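Local coordinates for PTS system fructose-like EIIB component 3 (Escherichia coli K12, PDB 4TN5), which probably passes a phosphoryl group from phospho-EIIA, through a phosphocysteine intermediate, to incoming fructose as part of the bacterial sugar phosphotransferase system, at residues A[7-12]-A[66-71]; A[60-65]-A[79-84]. All coordinates share one frame; numbering follows the deposited sequence.

Contact 1 of 2, residues A[7-12]-A[66-71]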
# COMPACT_ATOMS: atom_id res chain seq x y z
N VAL A 7 -3.90 14.87 -3.90
CA VAL A 7 -2.86 15.78 -3.45
C VAL A 7 -1.74 15.82 -4.48
O VAL A 7 -1.14 14.80 -4.80
CB VAL A 7 -2.27 15.37 -2.09
CG1 VAL A 7 -1.13 16.30 -1.71
CG2 VAL A 7 -3.35 15.38 -1.02
N THR A 8 -1.48 17.01 -5.01
CA THR A 8 -0.37 17.21 -5.93
C THR A 8 0.73 17.99 -5.21
O THR A 8 0.45 18.99 -4.56
CB THR A 8 -0.81 17.97 -7.19
OG1 THR A 8 -1.34 19.24 -6.83
CG2 THR A 8 -1.87 17.18 -7.94
N ALA A 9 1.96 17.52 -5.32
CA ALA A 9 3.06 18.15 -4.59
C ALA A 9 4.34 18.28 -5.40
O ALA A 9 4.76 17.35 -6.09
CB ALA A 9 3.33 17.40 -3.29
N CYS A 10 4.96 19.45 -5.29
CA CYS A 10 6.24 19.72 -5.94
C CYS A 10 7.02 20.76 -5.16
O CYS A 10 6.47 21.80 -4.81
CB CYS A 10 6.03 20.22 -7.36
SG CYS A 10 7.56 20.86 -8.08
N VAL A 11 8.30 20.49 -4.90
CA VAL A 11 9.14 21.49 -4.25
C VAL A 11 9.38 22.70 -5.14
O VAL A 11 9.39 23.83 -4.66
CB VAL A 11 10.53 20.94 -3.82
CG1 VAL A 11 10.39 19.99 -2.66
CG2 VAL A 11 11.25 20.26 -5.00
N SER A 12 9.56 22.47 -6.44
CA SER A 12 9.99 23.55 -7.31
C SER A 12 8.81 24.42 -7.73
O SER A 12 8.38 24.43 -8.88
CB SER A 12 10.78 23.05 -8.53
OG SER A 12 9.92 22.78 -9.61
N ILE A 66 7.65 14.45 -3.60
CA ILE A 66 8.14 14.70 -2.25
C ILE A 66 7.36 13.98 -1.16
O ILE A 66 6.49 13.15 -1.43
CB ILE A 66 8.12 16.20 -1.95
CG1 ILE A 66 6.68 16.70 -1.84
CG2 ILE A 66 8.86 16.95 -3.03
CD1 ILE A 66 6.56 18.14 -1.39
N GLU A 67 7.68 14.32 0.08
CA GLU A 67 7.03 13.76 1.25
C GLU A 67 5.83 14.64 1.61
O GLU A 67 5.99 15.81 1.96
CB GLU A 67 8.01 13.73 2.42
CG GLU A 67 9.31 13.00 2.10
CD GLU A 67 10.18 12.81 3.33
OE1 GLU A 67 9.63 12.53 4.41
OE2 GLU A 67 11.42 12.94 3.20
N LEU A 68 4.63 14.07 1.51
CA LEU A 68 3.41 14.82 1.79
C LEU A 68 3.26 15.15 3.27
O LEU A 68 3.47 14.30 4.13
CB LEU A 68 2.18 14.04 1.34
CG LEU A 68 2.04 13.67 -0.14
CD1 LEU A 68 0.72 12.96 -0.38
CD2 LEU A 68 2.14 14.92 -0.99
N ALA A 69 2.89 16.39 3.55
CA ALA A 69 2.44 16.75 4.88
C ALA A 69 1.09 16.08 5.06
O ALA A 69 0.25 16.12 4.16
CB ALA A 69 2.31 18.25 5.02
N GLY A 70 0.88 15.44 6.20
CA GLY A 70 -0.35 14.71 6.43
C GLY A 70 -0.50 13.52 5.50
O GLY A 70 -1.61 13.14 5.14
N ALA A 71 0.63 12.92 5.12
CA ALA A 71 0.62 11.65 4.40
C ALA A 71 -0.07 10.63 5.30
O ALA A 71 -0.64 9.64 4.84
CB ALA A 71 2.03 11.21 4.08
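The methyl group of Ala9 is touched by two side chains of the facing loop: its CB lies 3.6 Å from Leu68 CD2 and 3.7 Å from Ile66 CG1. Leu68 CD2 also meets Val7 CG1 at 3.6 Å, the two side chains running past each other in opposite senses. This inner end is the well-sheltered part, where the branched Val7 suits a strand and the short Ala9 lets both larger side chains come in over it. Gln40 and Leu62 flank Leu68 as well. Strand 3-9 belongs to the central sheet of the alpha/beta fold, and at its C-terminal end comes Cys10, the probable phosphocysteine intermediate, at the start of the loop that leads to helix 18-30. The side chain of Cys10 starts out away from residues 66-71. Towards solvent the contact thins to one pair, Val11 CG1 against Ile66 CG2, although at 3.4 Å that pair is closer than usual for carbons. Ile66 serves both ends by its branching: with CG1 held between backbone N and carbonyl carbon (chi1 69°), CG1 goes to Ala9 and CG2 to Val11. An alanine here would remove both branches and is likely to leave the Ala9 methyl with Leu68 alone from this loop and Val11 without its partner across the contact. From Leu68 the loop bends away in a type II turn that ends at Ala71, where Gly70 readily takes the positive phi required.

Contact 2 of 2, residues A[60-65]-A[79-84]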
# COMPACT_ATOMS: atom_id res chain seq x y z
N ALA A 60 -8.11 7.73 -3.07
CA ALA A 60 -7.27 8.92 -3.10
C ALA A 60 -6.22 8.81 -4.20
O ALA A 60 -5.80 7.71 -4.55
CB ALA A 60 -6.61 9.14 -1.75
N LEU A 61 -5.81 9.95 -4.74
CA LEU A 61 -4.72 9.96 -5.71
C LEU A 61 -3.60 10.86 -5.22
O LEU A 61 -3.80 12.05 -4.97
CB LEU A 61 -5.21 10.42 -7.09
CG LEU A 61 -4.15 10.43 -8.19
CD1 LEU A 61 -3.46 9.07 -8.28
CD2 LEU A 61 -4.76 10.81 -9.53
N LEU A 62 -2.41 10.29 -5.06
CA LEU A 62 -1.28 11.03 -4.54
C LEU A 62 -0.24 11.27 -5.62
O LEU A 62 0.58 10.40 -5.92
CB LEU A 62 -0.66 10.29 -3.35
CG LEU A 62 -1.66 9.93 -2.25
CD1 LEU A 62 -0.98 9.21 -1.10
CD2 LEU A 62 -2.40 11.16 -1.76
N ILE A 63 -0.28 12.46 -6.20
CA ILE A 63 0.64 12.84 -7.26
C ILE A 63 1.78 13.66 -6.66
O ILE A 63 1.67 14.88 -6.52
CB ILE A 63 -0.06 13.68 -8.33
CG1 ILE A 63 -1.42 13.07 -8.67
CG2 ILE A 63 0.81 13.81 -9.57
CD1 ILE A 63 -2.25 13.89 -9.63
N THR A 64 2.87 13.00 -6.29
CA THR A 64 3.94 13.68 -5.58
C THR A 64 5.32 13.09 -5.79
O THR A 64 5.48 11.87 -5.91
CB THR A 64 3.65 13.73 -4.06
OG1 THR A 64 4.75 14.36 -3.39
CG2 THR A 64 3.45 12.33 -3.51
N ASP A 65 6.32 13.96 -5.84
CA ASP A 65 7.71 13.55 -5.84
C ASP A 65 8.15 13.50 -4.38
O ASP A 65 8.91 12.62 -3.98
CB ASP A 65 8.57 14.58 -6.58
CG ASP A 65 8.04 14.89 -7.96
OD1 ASP A 65 7.54 13.97 -8.64
OD2 ASP A 65 8.13 16.07 -8.37
N TYR A 79 -5.73 3.96 -2.31
CA TYR A 79 -5.08 5.03 -3.06
C TYR A 79 -4.03 4.60 -4.08
O TYR A 79 -3.46 3.51 -3.99
CB TYR A 79 -4.53 6.13 -2.14
CG TYR A 79 -3.30 5.78 -1.33
CD1 TYR A 79 -2.04 5.83 -1.90
CD2 TYR A 79 -3.41 5.45 0.01
CE1 TYR A 79 -0.91 5.52 -1.16
CE2 TYR A 79 -2.28 5.14 0.76
CZ TYR A 79 -1.04 5.18 0.17
OH TYR A 79 0.08 4.88 0.91
N VAL A 80 -3.82 5.47 -5.06
CA VAL A 80 -2.75 5.32 -6.03
C VAL A 80 -1.76 6.46 -5.83
O VAL A 80 -2.16 7.61 -5.72
CB VAL A 80 -3.30 5.39 -7.47
CG1 VAL A 80 -2.16 5.26 -8.48
CG2 VAL A 80 -4.33 4.30 -7.69
N GLN A 81 -0.48 6.13 -5.77
CA GLN A 81 0.55 7.15 -5.63
C GLN A 81 1.53 7.12 -6.79
O GLN A 81 1.96 6.05 -7.22
CB GLN A 81 1.29 6.99 -4.30
CG GLN A 81 2.40 8.01 -4.10
CD GLN A 81 2.94 8.03 -2.68
OE1 GLN A 81 2.28 7.58 -1.75
NE2 GLN A 81 4.15 8.54 -2.51
N CYS A 82 1.87 8.30 -7.29
CA CYS A 82 2.85 8.42 -8.37
C CYS A 82 3.51 9.79 -8.31
O CYS A 82 3.02 10.71 -7.66
CB CYS A 82 2.18 8.22 -9.73
SG CYS A 82 0.99 9.50 -10.17
N SER A 83 4.64 9.93 -9.00
CA SER A 83 5.33 11.21 -9.09
C SER A 83 4.61 12.12 -10.07
O SER A 83 3.81 11.66 -10.89
CB SER A 83 6.78 11.00 -9.52
OG SER A 83 6.85 10.26 -10.72
N ILE A 84 4.88 13.42 -9.97
CA ILE A 84 4.25 14.40 -10.86
C ILE A 84 4.64 14.20 -12.32
O ILE A 84 3.78 14.06 -13.18
CB ILE A 84 4.57 15.85 -10.46
CG1 ILE A 84 3.68 16.30 -9.31
CG2 ILE A 84 4.37 16.80 -11.65
CD1 ILE A 84 3.68 17.80 -9.08
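Leu62 and Tyr79 meet on one side of two parallel strands, Leu62 CD1 standing 3.6 Å above the plane of the phenol ring, displaced toward its rim, in a CH-pi contact. Tyr79 CG lies between its backbone N and carbonyl carbon (chi1 72°), which brings the ring across to Leu62 while Tyr79 CB stays against Ala60 CB. Both polar backbone atoms of Leu62 bond to the strand beside it: its N gives a nearly straight 2.8 Å bond to Val80 O, and its O receives a bond from Cys82 N. Val80 N to Ala60 O and Thr64 N to Cys82 O continue the pairing at the two ends. On the opposite face Leu61 CD1 packs on Val80 CB at 3.8 Å. Past the paired strands Ser83 occupies the N-cap position of helix 84-89, and Asp65 OD1, on a poorly ordered side chain, accepts a hydrogen bond from Ile84 N at 3.0 Å, met from above the carboxylate plane. Ile63 CG2 lies 3.8 Å from Ile84 CG1, the two side chains crossing at about a right angle. Strands 59-64 and 79-82 are thus adjacent parallel members of the central sheet, residues 60-64 and 79-82 running 9° apart, joined by a long loop where a classical beta-alpha-beta crossover would carry a helix. Apolar residues suit the buried Leu61 face: Leu61 and beta-branched Val80 both reach Val98 of helix 92-103, and Phe87 of helix 84-89 touches beta-branched Ile63 and the small, apolar Cys82 beside them. On the Leu62 face the connecting loop closes in, with Leu68 on Leu62 and Phe74 on Ala60, while His109 meets the Tyr79 ring. Ile84 in turn touches the probable phosphocysteine, Cys10.

Overall arrangement
Contact 2 is core, a backbone-bonded pair of strands near the middle of the chain, whereas contact 1 is partly buried and rests on aliphatic packing between the end of a strand and a loop. They share the sheet: strand 3-9 of contact 1 is the neighbour of strand 59-64 of contact 2, and Val7 O with Ile63 N, and Ala9 N with Ile63 O, are probable hydrogen bonds between them. The loop of contact 1 follows directly on the first strand of contact 2, where Thr64 OG1 bonds Ile66 O. Cys10 lies within segment 7-12, at the end where Ala9 O of contact 1 packs against Ile84 CD1 of contact 2.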